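Local coordinates for minor structural protein 5 (Lactococcus phage Tuc2009, PDB 5E7T) that forms part of the phage virion, probably its host-adhesion baseplate, assembling with Minor structural protein 4 and carrying a domain related to galactose-binding modules, at residues Thr9-Ser14 / Lys205-Tyr210; Thr22-Asn27 / Gly185-Pro190; Met229-Tyr234 / Val261-Ile266. One frame throughout, in Å; residues are numbered along the deposited sequence.

Starting from the N terminus, strand 8-12 reaches across to strand 206-210, and this pairing, interaction 1, closes a loop of some 190 residues. Nested inside it, interaction 2 brings Thr22-Asn27 against Gly185-Pro190 and so joins the two connections that lead into and out of the central two-sheet body. Interaction 3 follows in series: Met229-Tyr234 pairs with Val261-Ile266 across a much shorter loop in the C-terminal part. All three touch. Tyr11 N probably bonds to Thr22 O, linking interactions 1 and 2, and Lys205 O probably takes the N-H of Met229, linking 1 and 3. The N-terminal strand is thereby bound to the C-terminal domain, with the central body in between along the sequence.

Interaction 1. Residues Thr9-Ser14 / Lys205-Tyr210; sequences TAYANS and KFVGTY
Tyr11 and Val207 lie side by side and point the same way from two antiparallel strands, with Tyr11 CE2 3.7 Å from Val207 CG2. Thr9 CG2 meets the same methyl, 3.6 Å from Val207 CG2, the two side chains crossing obliquely, and it also runs alongside Thr209 CG2. The Tyr11 ring also meets Tyr25 edge-to-face.

Phe206 points to the other face, the one that carries Ala10 and Ala12. With chi1 at -54° its CG stands opposite its own carbonyl carbon, and the ring reaches the turn that follows the first strand. The backbone of Ser14 passes over one ring face, its C 3.5 Å above the plane and toward the rim, while Ala12 O sits at the ring edge. Nearby, Asn13 OD1 lies 3.6 Å from Lys205 NZ, a matter of proximity alone; Lys205 NZ is hydrogen-bonded to Ala201 O.

Reciprocal backbone bonds join Ala10 to Gly208 and Ala12 to Phe206. Ala12 O receives Phe206 N at 2.9 Å and, weakly, Lys205 N at 3.2 Å, so Lys205 and Phe206 both face Ala12: a classic beta bulge. Strand 206-210 also bonds to 225-228, which makes 8-12 an outer strand of a three-stranded antiparallel sheet, an N-terminal strand added to what is probably a fibronectin type III-like domain.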
loop_
_atom_site.group_PDB
_atom_site.type_symbol
_atom_site.label_atom_id
_atom_site.label_comp_id
_atom_site.label_asym_id
_atom_site.label_seq_id
_atom_site.Cartn_x
_atom_site.Cartn_y
_atom_site.Cartn_z
ATOM N N THR B 9 64.218 -22.414 0.284
ATOM C CA THR B 9 63.104 -22.042 1.149
ATOM C C THR B 9 62.285 -23.263 1.582
ATOM O O THR B 9 62.034 -24.158 0.772
ATOM C CB THR B 9 62.272 -20.952 0.490
ATOM O OG1 THR B 9 63.119 -20.110 -0.306
ATOM C CG2 THR B 9 61.529 -20.114 1.500
ATOM N N ALA B 10 61.928 -23.313 2.882
ATOM C CA ALA B 10 61.154 -24.388 3.517
ATOM C C ALA B 10 60.227 -23.824 4.590
ATOM O O ALA B 10 60.506 -22.770 5.148
ATOM C CB ALA B 10 62.075 -25.442 4.110
ATOM N N TYR B 11 59.114 -24.515 4.866
ATOM C CA TYR B 11 58.082 -24.058 5.794
ATOM C C TYR B 11 57.839 -25.047 6.943
ATOM O O TYR B 11 58.094 -26.245 6.787
ATOM C CB TYR B 11 56.790 -23.751 5.002
ATOM C CG TYR B 11 56.989 -22.689 3.935
ATOM C CD1 TYR B 11 57.464 -23.022 2.670
ATOM C CD2 TYR B 11 56.742 -21.345 4.205
ATOM C CE1 TYR B 11 57.726 -22.041 1.712
ATOM C CE2 TYR B 11 56.978 -20.357 3.245
ATOM C CZ TYR B 11 57.483 -20.711 2.003
ATOM O OH TYR B 11 57.726 -19.752 1.049
ATOM N N ALA B 12 57.377 -24.538 8.109
ATOM C CA ALA B 12 57.099 -25.322 9.323
ATOM C C ALA B 12 56.070 -24.645 10.218
ATOM O O ALA B 12 55.685 -23.503 9.959
ATOM C CB ALA B 12 58.381 -25.546 10.105
ATOM N N ASN B 13 55.632 -25.345 11.278
ATOM C CA ASN B 13 54.651 -24.841 12.237
ATOM C C ASN B 13 55.219 -24.680 13.649
ATOM O O ASN B 13 54.469 -24.359 14.572
ATOM C CB ASN B 13 53.380 -25.690 12.220
ATOM C CG ASN B 13 52.463 -25.317 11.069
ATOM O OD1 ASN B 13 51.856 -24.230 11.042
ATOM N ND2 ASN B 13 52.343 -26.209 10.085
ATOM N N SER B 14 56.551 -24.838 13.798
ATOM C CA SER B 14 57.275 -24.675 15.056
ATOM C C SER B 14 58.507 -23.829 14.813
ATOM O O SER B 14 59.106 -23.944 13.741
ATOM C CB SER B 14 57.684 -26.027 15.633
ATOM O OG SER B 14 58.715 -26.667 14.898
ATOM N N LYS B 205 53.299 -21.360 9.675
ATOM C CA LYS B 205 53.596 -20.196 10.523
ATOM C C LYS B 205 55.039 -19.699 10.445
ATOM O O LYS B 205 55.282 -18.502 10.668
ATOM C CB LYS B 205 53.218 -20.477 11.991
ATOM C CG LYS B 205 51.751 -20.203 12.286
ATOM C CD LYS B 205 51.216 -20.990 13.481
ATOM C CE LYS B 205 49.701 -21.109 13.453
ATOM N NZ LYS B 205 49.244 -22.225 12.582
ATOM N N PHE B 206 55.991 -20.618 10.146
ATOM C CA PHE B 206 57.435 -20.344 10.082
ATOM C C PHE B 206 58.067 -20.633 8.717
ATOM O O PHE B 206 57.681 -21.587 8.045
ATOM C CB PHE B 206 58.186 -21.095 11.204
ATOM C CG PHE B 206 57.643 -20.818 12.588
ATOM C CD1 PHE B 206 56.556 -21.534 13.085
ATOM C CD2 PHE B 206 58.186 -19.814 13.379
ATOM C CE1 PHE B 206 56.016 -21.239 14.342
ATOM C CE2 PHE B 206 57.649 -19.522 14.638
ATOM C CZ PHE B 206 56.567 -20.235 15.111
ATOM N N VAL B 207 59.045 -19.802 8.321
ATOM C CA VAL B 207 59.815 -19.947 7.086
ATOM C C VAL B 207 61.306 -20.190 7.405
ATOM O O VAL B 207 61.873 -19.563 8.302
ATOM C CB VAL B 207 59.573 -18.793 6.082
ATOM C CG1 VAL B 207 60.111 -17.467 6.589
ATOM C CG2 VAL B 207 60.135 -19.119 4.708
ATOM N N GLY B 208 61.902 -21.121 6.684
ATOM C CA GLY B 208 63.299 -21.491 6.825
ATOM C C GLY B 208 64.067 -21.233 5.553
ATOM O O GLY B 208 63.591 -21.566 4.466
ATOM N N THR B 209 65.251 -20.613 5.680
ATOM C CA THR B 209 66.108 -20.295 4.542
ATOM C C THR B 209 67.572 -20.566 4.782
ATOM O O THR B 209 68.068 -20.455 5.904
ATOM C CB THR B 209 65.911 -18.864 4.045
ATOM O OG1 THR B 209 65.631 -18.010 5.150
ATOM C CG2 THR B 209 64.825 -18.759 2.999
ATOM N N TYR B 210 68.248 -20.945 3.692
ATOM C CA TYR B 210 69.680 -21.191 3.563
ATOM C C TYR B 210 70.063 -20.982 2.090
ATOM O O TYR B 210 69.187 -21.045 1.218
ATOM C CB TYR B 210 70.129 -22.532 4.184
ATOM C CG TYR B 210 70.047 -23.750 3.298
ATOM C CD1 TYR B 210 71.096 -24.094 2.455
ATOM C CD2 TYR B 210 68.979 -24.631 3.394
ATOM C CE1 TYR B 210 71.052 -25.247 1.677
ATOM C CE2 TYR B 210 68.917 -25.784 2.614
ATOM C CZ TYR B 210 69.956 -26.088 1.751
ATOM O OH TYR B 210 69.915 -27.220 0.969
#

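Interaction 2. Residues Thr22-Asn27 / Gly185-Pro190; sequences TTVYPN and GSIATP
Thr189, with chi1 at 72°, places its OG1 between its own backbone N and carbonyl carbon, where the hydroxyl meets Asn27 N; the same rotation sends CG2 toward the side chains of Asn27 and Val24. In Val24, chi1 of 53° leaves CG2 opposite the backbone N, aimed at that threonine methyl, 3.8 Å from Thr189 CG2. The two side chains cross at about a right angle, as do those of Asn27 and Thr189.

The polar centre is the bond from Asn27 N to Thr189 OG1, 2.8 Å long and nearly straight at 171°. OG1 has a second partner in Glu183 OE1, which also takes a weak bond from Asn27 ND2.

Around this lies apolar packing. Val24 and Ile187 slide past each other in opposite directions, with Val24 CG1 4.1 Å from Ile187 CG2. Two residues of 22-27 touch Pro190: Pro26 CB comes to 3.9 Å from Pro190 CD, and Thr22 comes end-on to the Pro190 ring, its OG1 3.4 Å and its CG2 3.5 Å from Pro190 CG. Tyr25 turns away from this contact, its ring nearly parallel to that of Trp203.

Neither segment is regular strand; the direct bond runs from a backbone N-H to a side-chain hydroxyl, with no backbone-to-backbone pairing between the two. That one hydroxyl accepts from Asn27 N while also bonding to the Glu183 carboxylate, and Lys181 NZ ties the segments together a second time by bonding to both Asn27 O and Pro190 O.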
loop_
_atom_site.group_PDB
_atom_site.type_symbol
_atom_site.label_atom_id
_atom_site.label_comp_id
_atom_site.label_asym_id
_atom_site.label_seq_id
_atom_site.Cartn_x
_atom_site.Cartn_y
_atom_site.Cartn_z
ATOM N N THR B 22 58.161 -28.819 5.508
ATOM C CA THR B 22 58.015 -29.040 4.064
ATOM C C THR B 22 58.956 -28.189 3.289
ATOM O O THR B 22 59.184 -27.034 3.649
ATOM C CB THR B 22 56.647 -28.771 3.481
ATOM O OG1 THR B 22 55.702 -28.486 4.493
ATOM C CG2 THR B 22 56.193 -29.900 2.589
ATOM N N THR B 23 59.465 -28.745 2.187
ATOM C CA THR B 23 60.332 -28.048 1.253
ATOM C C THR B 23 59.437 -27.409 0.199
ATOM O O THR B 23 59.913 -26.592 -0.591
ATOM C CB THR B 23 61.332 -29.028 0.646
ATOM O OG1 THR B 23 60.641 -30.219 0.266
ATOM C CG2 THR B 23 62.478 -29.359 1.599
ATOM N N VAL B 24 58.125 -27.759 0.223
ATOM C CA VAL B 24 57.109 -27.271 -0.708
ATOM C C VAL B 24 55.872 -26.712 0.022
ATOM O O VAL B 24 55.316 -27.399 0.873
ATOM C CB VAL B 24 56.752 -28.346 -1.761
ATOM C CG1 VAL B 24 56.361 -29.665 -1.109
ATOM C CG2 VAL B 24 55.651 -27.866 -2.693
ATOM N N TYR B 25 55.457 -25.459 -0.306
ATOM C CA TYR B 25 54.302 -24.795 0.321
ATOM C C TYR B 25 53.021 -25.577 0.006
ATOM O O TYR B 25 52.856 -26.033 -1.138
ATOM C CB TYR B 25 54.167 -23.325 -0.137
ATOM C CG TYR B 25 53.372 -22.450 0.806
ATOM C CD1 TYR B 25 53.887 -22.077 2.040
ATOM C CD2 TYR B 25 52.119 -21.964 0.451
ATOM C CE1 TYR B 25 53.168 -21.263 2.911
ATOM C CE2 TYR B 25 51.384 -21.150 1.321
ATOM C CZ TYR B 25 51.919 -20.798 2.549
ATOM O OH TYR B 25 51.242 -19.996 3.437
ATOM N N PRO B 26 52.114 -25.770 0.995
ATOM C CA PRO B 26 50.940 -26.594 0.734
ATOM C C PRO B 26 49.952 -26.003 -0.249
ATOM O O PRO B 26 49.747 -24.787 -0.299
ATOM C CB PRO B 26 50.339 -26.817 2.127
ATOM C CG PRO B 26 50.832 -25.761 2.947
ATOM C CD PRO B 26 52.174 -25.377 2.415
ATOM N N ASN B 27 49.372 -26.889 -1.055
ATOM C CA ASN B 27 48.326 -26.595 -2.017
ATOM C C ASN B 27 46.979 -26.901 -1.363
ATOM O O ASN B 27 46.890 -27.804 -0.527
ATOM C CB ASN B 27 48.486 -27.475 -3.246
ATOM C CG ASN B 27 49.551 -27.049 -4.191
ATOM O OD1 ASN B 27 49.684 -25.876 -4.526
ATOM N ND2 ASN B 27 50.272 -28.018 -4.719
ATOM N N GLY B 185 48.378 -30.637 -9.623
ATOM C CA GLY B 185 49.825 -30.753 -9.551
ATOM C C GLY B 185 50.351 -32.167 -9.541
ATOM O O GLY B 185 49.575 -33.123 -9.614
ATOM N N SER B 186 51.690 -32.298 -9.484
ATOM C CA SER B 186 52.443 -33.550 -9.508
ATOM C C SER B 186 53.067 -33.889 -8.149
ATOM O O SER B 186 53.856 -34.838 -8.054
ATOM C CB SER B 186 53.541 -33.454 -10.561
ATOM O OG SER B 186 52.996 -33.457 -11.868
ATOM N N ILE B 187 52.747 -33.093 -7.111
ATOM C CA ILE B 187 53.285 -33.258 -5.766
ATOM C C ILE B 187 52.145 -33.304 -4.765
ATOM O O ILE B 187 51.219 -32.479 -4.830
ATOM C CB ILE B 187 54.307 -32.127 -5.415
ATOM C CG1 ILE B 187 55.544 -32.188 -6.329
ATOM C CG2 ILE B 187 54.736 -32.179 -3.929
ATOM C CD1 ILE B 187 56.323 -30.913 -6.441
ATOM N N ALA B 188 52.254 -34.265 -3.811
ATOM C CA ALA B 188 51.354 -34.462 -2.675
ATOM C C ALA B 188 51.941 -33.585 -1.593
ATOM O O ALA B 188 52.913 -33.978 -0.923
ATOM C CB ALA B 188 51.354 -35.925 -2.236
ATOM N N THR B 189 51.425 -32.339 -1.510
ATOM C CA THR B 189 51.873 -31.331 -0.552
ATOM C C THR B 189 51.121 -31.567 0.756
ATOM O O THR B 189 50.164 -32.376 0.757
ATOM C CB THR B 189 51.691 -29.911 -1.123
ATOM O OG1 THR B 189 50.306 -29.576 -1.160
ATOM C CG2 THR B 189 52.350 -29.720 -2.493
ATOM N N PRO B 190 51.512 -30.902 1.887
ATOM C CA PRO B 190 50.836 -31.178 3.161
ATOM C C PRO B 190 49.334 -31.014 3.135
ATOM O O PRO B 190 48.788 -30.214 2.372
ATOM C CB PRO B 190 51.515 -30.219 4.129
ATOM C CG PRO B 190 52.879 -30.067 3.588
ATOM C CD PRO B 190 52.650 -29.981 2.106
#

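Interaction 3. Residues Met229-Tyr234 / Val261-Ile266; sequences MKYRVY and VQVSQI
Ile266 N gives the shortest polar bond here, 2.8 Å to Lys230 O at 169°, although the donor stands well above the carbonyl plane. It closes one end of an antiparallel strand pair in which Arg232 and Ser264, then Tyr234 and Gln262, exchange reciprocal backbone bonds.

Beyond that bond Ile266 folds its side chain back onto the pair. Chi1 of -50° and chi2 of -61° together bring CD1 over one face of the Arg232 guanidinium, toward its rim and 3.5 Å from Arg232 NH2. Tyr234 OH occupies the guanidinium edge, in plane. Farther along this side, Ser264 OG meets the edge of the Tyr234 ring, 3.7 Å from Tyr234 CE1. Both hydroxyls bond to Glu271 OE2, and Arg232 NE forms a long, weak ion pair with the same carboxylate, so a single acid gathers three side chains.

On the opposite side the valines pack beside Tyr231 and Gln265. Val263 touches two neighbours: its CG1 lies 3.8 Å from Tyr231 CB and its CG2 4.0 Å from Val233 CG2, while Val233 CG1 reaches Val261 CG2. Trp126 of a Minor structural protein 4 chain packs on Val233 and Val263 and meets the Tyr231 ring edge-to-face; Tyr231 OH bonds to Asn128 of that chain.

On the outer flank Lys230 and Tyr231 both face Ser243 in a classic beta bulge. Strand order 238-243, 231-235, 258-265, 278-281 is consistent with the C'-C-F-G sheet of a fibronectin type III-like domain, here serving as a subunit interface.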
loop_
_atom_site.group_PDB
_atom_site.type_symbol
_atom_site.label_atom_id
_atom_site.label_comp_id
_atom_site.label_asym_id
_atom_site.label_seq_id
_atom_site.Cartn_x
_atom_site.Cartn_y
_atom_site.Cartn_z
ATOM N N MET B 229 56.808 -16.116 10.163
ATOM C CA MET B 229 56.400 -15.289 9.035
ATOM C C MET B 229 55.504 -14.147 9.468
ATOM O O MET B 229 54.586 -14.352 10.271
ATOM C CB MET B 229 55.733 -16.094 7.931
ATOM C CG MET B 229 56.499 -17.297 7.501
ATOM S SD MET B 229 56.010 -17.867 5.864
ATOM C CE MET B 229 54.153 -18.044 6.086
ATOM N N LYS B 230 55.792 -12.948 8.934
ATOM C CA LYS B 230 55.073 -11.694 9.154
ATOM C C LYS B 230 54.229 -11.353 7.908
ATOM O O LYS B 230 53.379 -10.464 7.992
ATOM C CB LYS B 230 56.084 -10.560 9.467
ATOM C CG LYS B 230 55.513 -9.292 10.128
ATOM C CD LYS B 230 56.575 -8.155 10.209
ATOM C CE LYS B 230 56.018 -6.806 10.645
ATOM N NZ LYS B 230 57.029 -5.708 10.557
ATOM N N TYR B 231 54.448 -12.041 6.748
ATOM C CA TYR B 231 53.682 -11.765 5.515
ATOM C C TYR B 231 53.285 -13.018 4.732
ATOM O O TYR B 231 53.980 -14.022 4.797
ATOM C CB TYR B 231 54.413 -10.761 4.586
ATOM C CG TYR B 231 54.858 -9.491 5.277
ATOM C CD1 TYR B 231 53.985 -8.419 5.440
ATOM C CD2 TYR B 231 56.131 -9.386 5.826
ATOM C CE1 TYR B 231 54.378 -7.265 6.114
ATOM C CE2 TYR B 231 56.525 -8.249 6.523
ATOM C CZ TYR B 231 55.645 -7.189 6.670
ATOM O OH TYR B 231 56.049 -6.066 7.358
ATOM N N ARG B 232 52.159 -12.952 3.989
ATOM C CA ARG B 232 51.656 -14.058 3.167
ATOM C C ARG B 232 51.503 -13.566 1.760
ATOM O O ARG B 232 50.835 -12.557 1.541
ATOM C CB ARG B 232 50.330 -14.629 3.693
ATOM C CG ARG B 232 50.289 -16.122 3.494
ATOM C CD ARG B 232 48.945 -16.797 3.688
ATOM N NE ARG B 232 48.386 -16.795 5.053
ATOM C CZ ARG B 232 48.955 -17.302 6.143
ATOM N NH1 ARG B 232 50.204 -17.749 6.108
ATOM N NH2 ARG B 232 48.302 -17.306 7.292
ATOM N N VAL B 233 52.162 -14.250 0.809
ATOM C CA VAL B 233 52.193 -13.887 -0.604
ATOM C C VAL B 233 51.252 -14.760 -1.391
ATOM O O VAL B 233 51.367 -15.979 -1.354
ATOM C CB VAL B 233 53.637 -13.879 -1.143
ATOM C CG1 VAL B 233 53.674 -13.663 -2.654
ATOM C CG2 VAL B 233 54.473 -12.821 -0.417
ATOM N N TYR B 234 50.279 -14.116 -2.054
ATOM C CA TYR B 234 49.203 -14.698 -2.872
ATOM C C TYR B 234 49.484 -14.431 -4.346
ATOM O O TYR B 234 49.500 -13.274 -4.779
ATOM C CB TYR B 234 47.848 -14.041 -2.505
ATOM C CG TYR B 234 47.320 -14.415 -1.137
ATOM C CD1 TYR B 234 47.762 -13.758 0.009
ATOM C CD2 TYR B 234 46.370 -15.417 -0.987
ATOM C CE1 TYR B 234 47.278 -14.101 1.274
ATOM C CE2 TYR B 234 45.876 -15.763 0.268
ATOM C CZ TYR B 234 46.340 -15.113 1.400
ATOM O OH TYR B 234 45.863 -15.497 2.638
ATOM N N VAL B 261 49.862 -10.523 -8.099
ATOM C CA VAL B 261 50.364 -10.783 -6.761
ATOM C C VAL B 261 49.811 -9.718 -5.830
ATOM O O VAL B 261 49.660 -8.548 -6.200
ATOM C CB VAL B 261 51.928 -10.939 -6.709
ATOM C CG1 VAL B 261 52.637 -9.800 -7.416
ATOM C CG2 VAL B 261 52.469 -11.113 -5.287
ATOM N N GLN B 262 49.437 -10.168 -4.648
ATOM C CA GLN B 262 48.942 -9.359 -3.550
ATOM C C GLN B 262 49.520 -10.002 -2.283
ATOM O O GLN B 262 49.788 -11.211 -2.289
ATOM C CB GLN B 262 47.405 -9.244 -3.560
ATOM C CG GLN B 262 46.667 -10.555 -3.728
ATOM C CD GLN B 262 45.180 -10.431 -3.868
ATOM O OE1 GLN B 262 44.600 -9.328 -3.842
ATOM N NE2 GLN B 262 44.520 -11.587 -3.975
ATOM N N VAL B 263 49.834 -9.175 -1.259
ATOM C CA VAL B 263 50.440 -9.624 0.004
ATOM C C VAL B 263 49.537 -9.218 1.159
ATOM O O VAL B 263 48.877 -8.182 1.086
ATOM C CB VAL B 263 51.870 -9.037 0.200
ATOM C CG1 VAL B 263 52.545 -9.567 1.470
ATOM C CG2 VAL B 263 52.753 -9.258 -1.032
ATOM N N SER B 264 49.520 -10.025 2.225
ATOM C CA SER B 264 48.817 -9.710 3.466
ATOM C C SER B 264 49.841 -9.768 4.622
ATOM O O SER B 264 50.945 -10.290 4.425
ATOM C CB SER B 264 47.675 -10.683 3.694
ATOM O OG SER B 264 48.183 -11.910 4.175
ATOM N N GLN B 265 49.497 -9.217 5.800
ATOM C CA GLN B 265 50.368 -9.245 6.975
ATOM C C GLN B 265 49.785 -10.206 7.992
ATOM O O GLN B 265 48.569 -10.207 8.225
ATOM C CB GLN B 265 50.510 -7.850 7.603
ATOM C CG GLN B 265 51.499 -7.795 8.766
ATOM C CD GLN B 265 51.376 -6.581 9.653
ATOM O OE1 GLN B 265 51.012 -5.491 9.213
ATOM N NE2 GLN B 265 51.738 -6.738 10.923
ATOM N N ILE B 266 50.666 -11.000 8.616
ATOM C CA ILE B 266 50.321 -11.962 9.661
ATOM C C ILE B 266 50.834 -11.457 11.007
ATOM O O ILE B 266 51.934 -10.896 11.103
ATOM C CB ILE B 266 50.859 -13.368 9.314
ATOM C CG1 ILE B 266 50.465 -13.795 7.875
ATOM C CG2 ILE B 266 50.482 -14.426 10.370
ATOM C CD1 ILE B 266 48.991 -13.898 7.539
#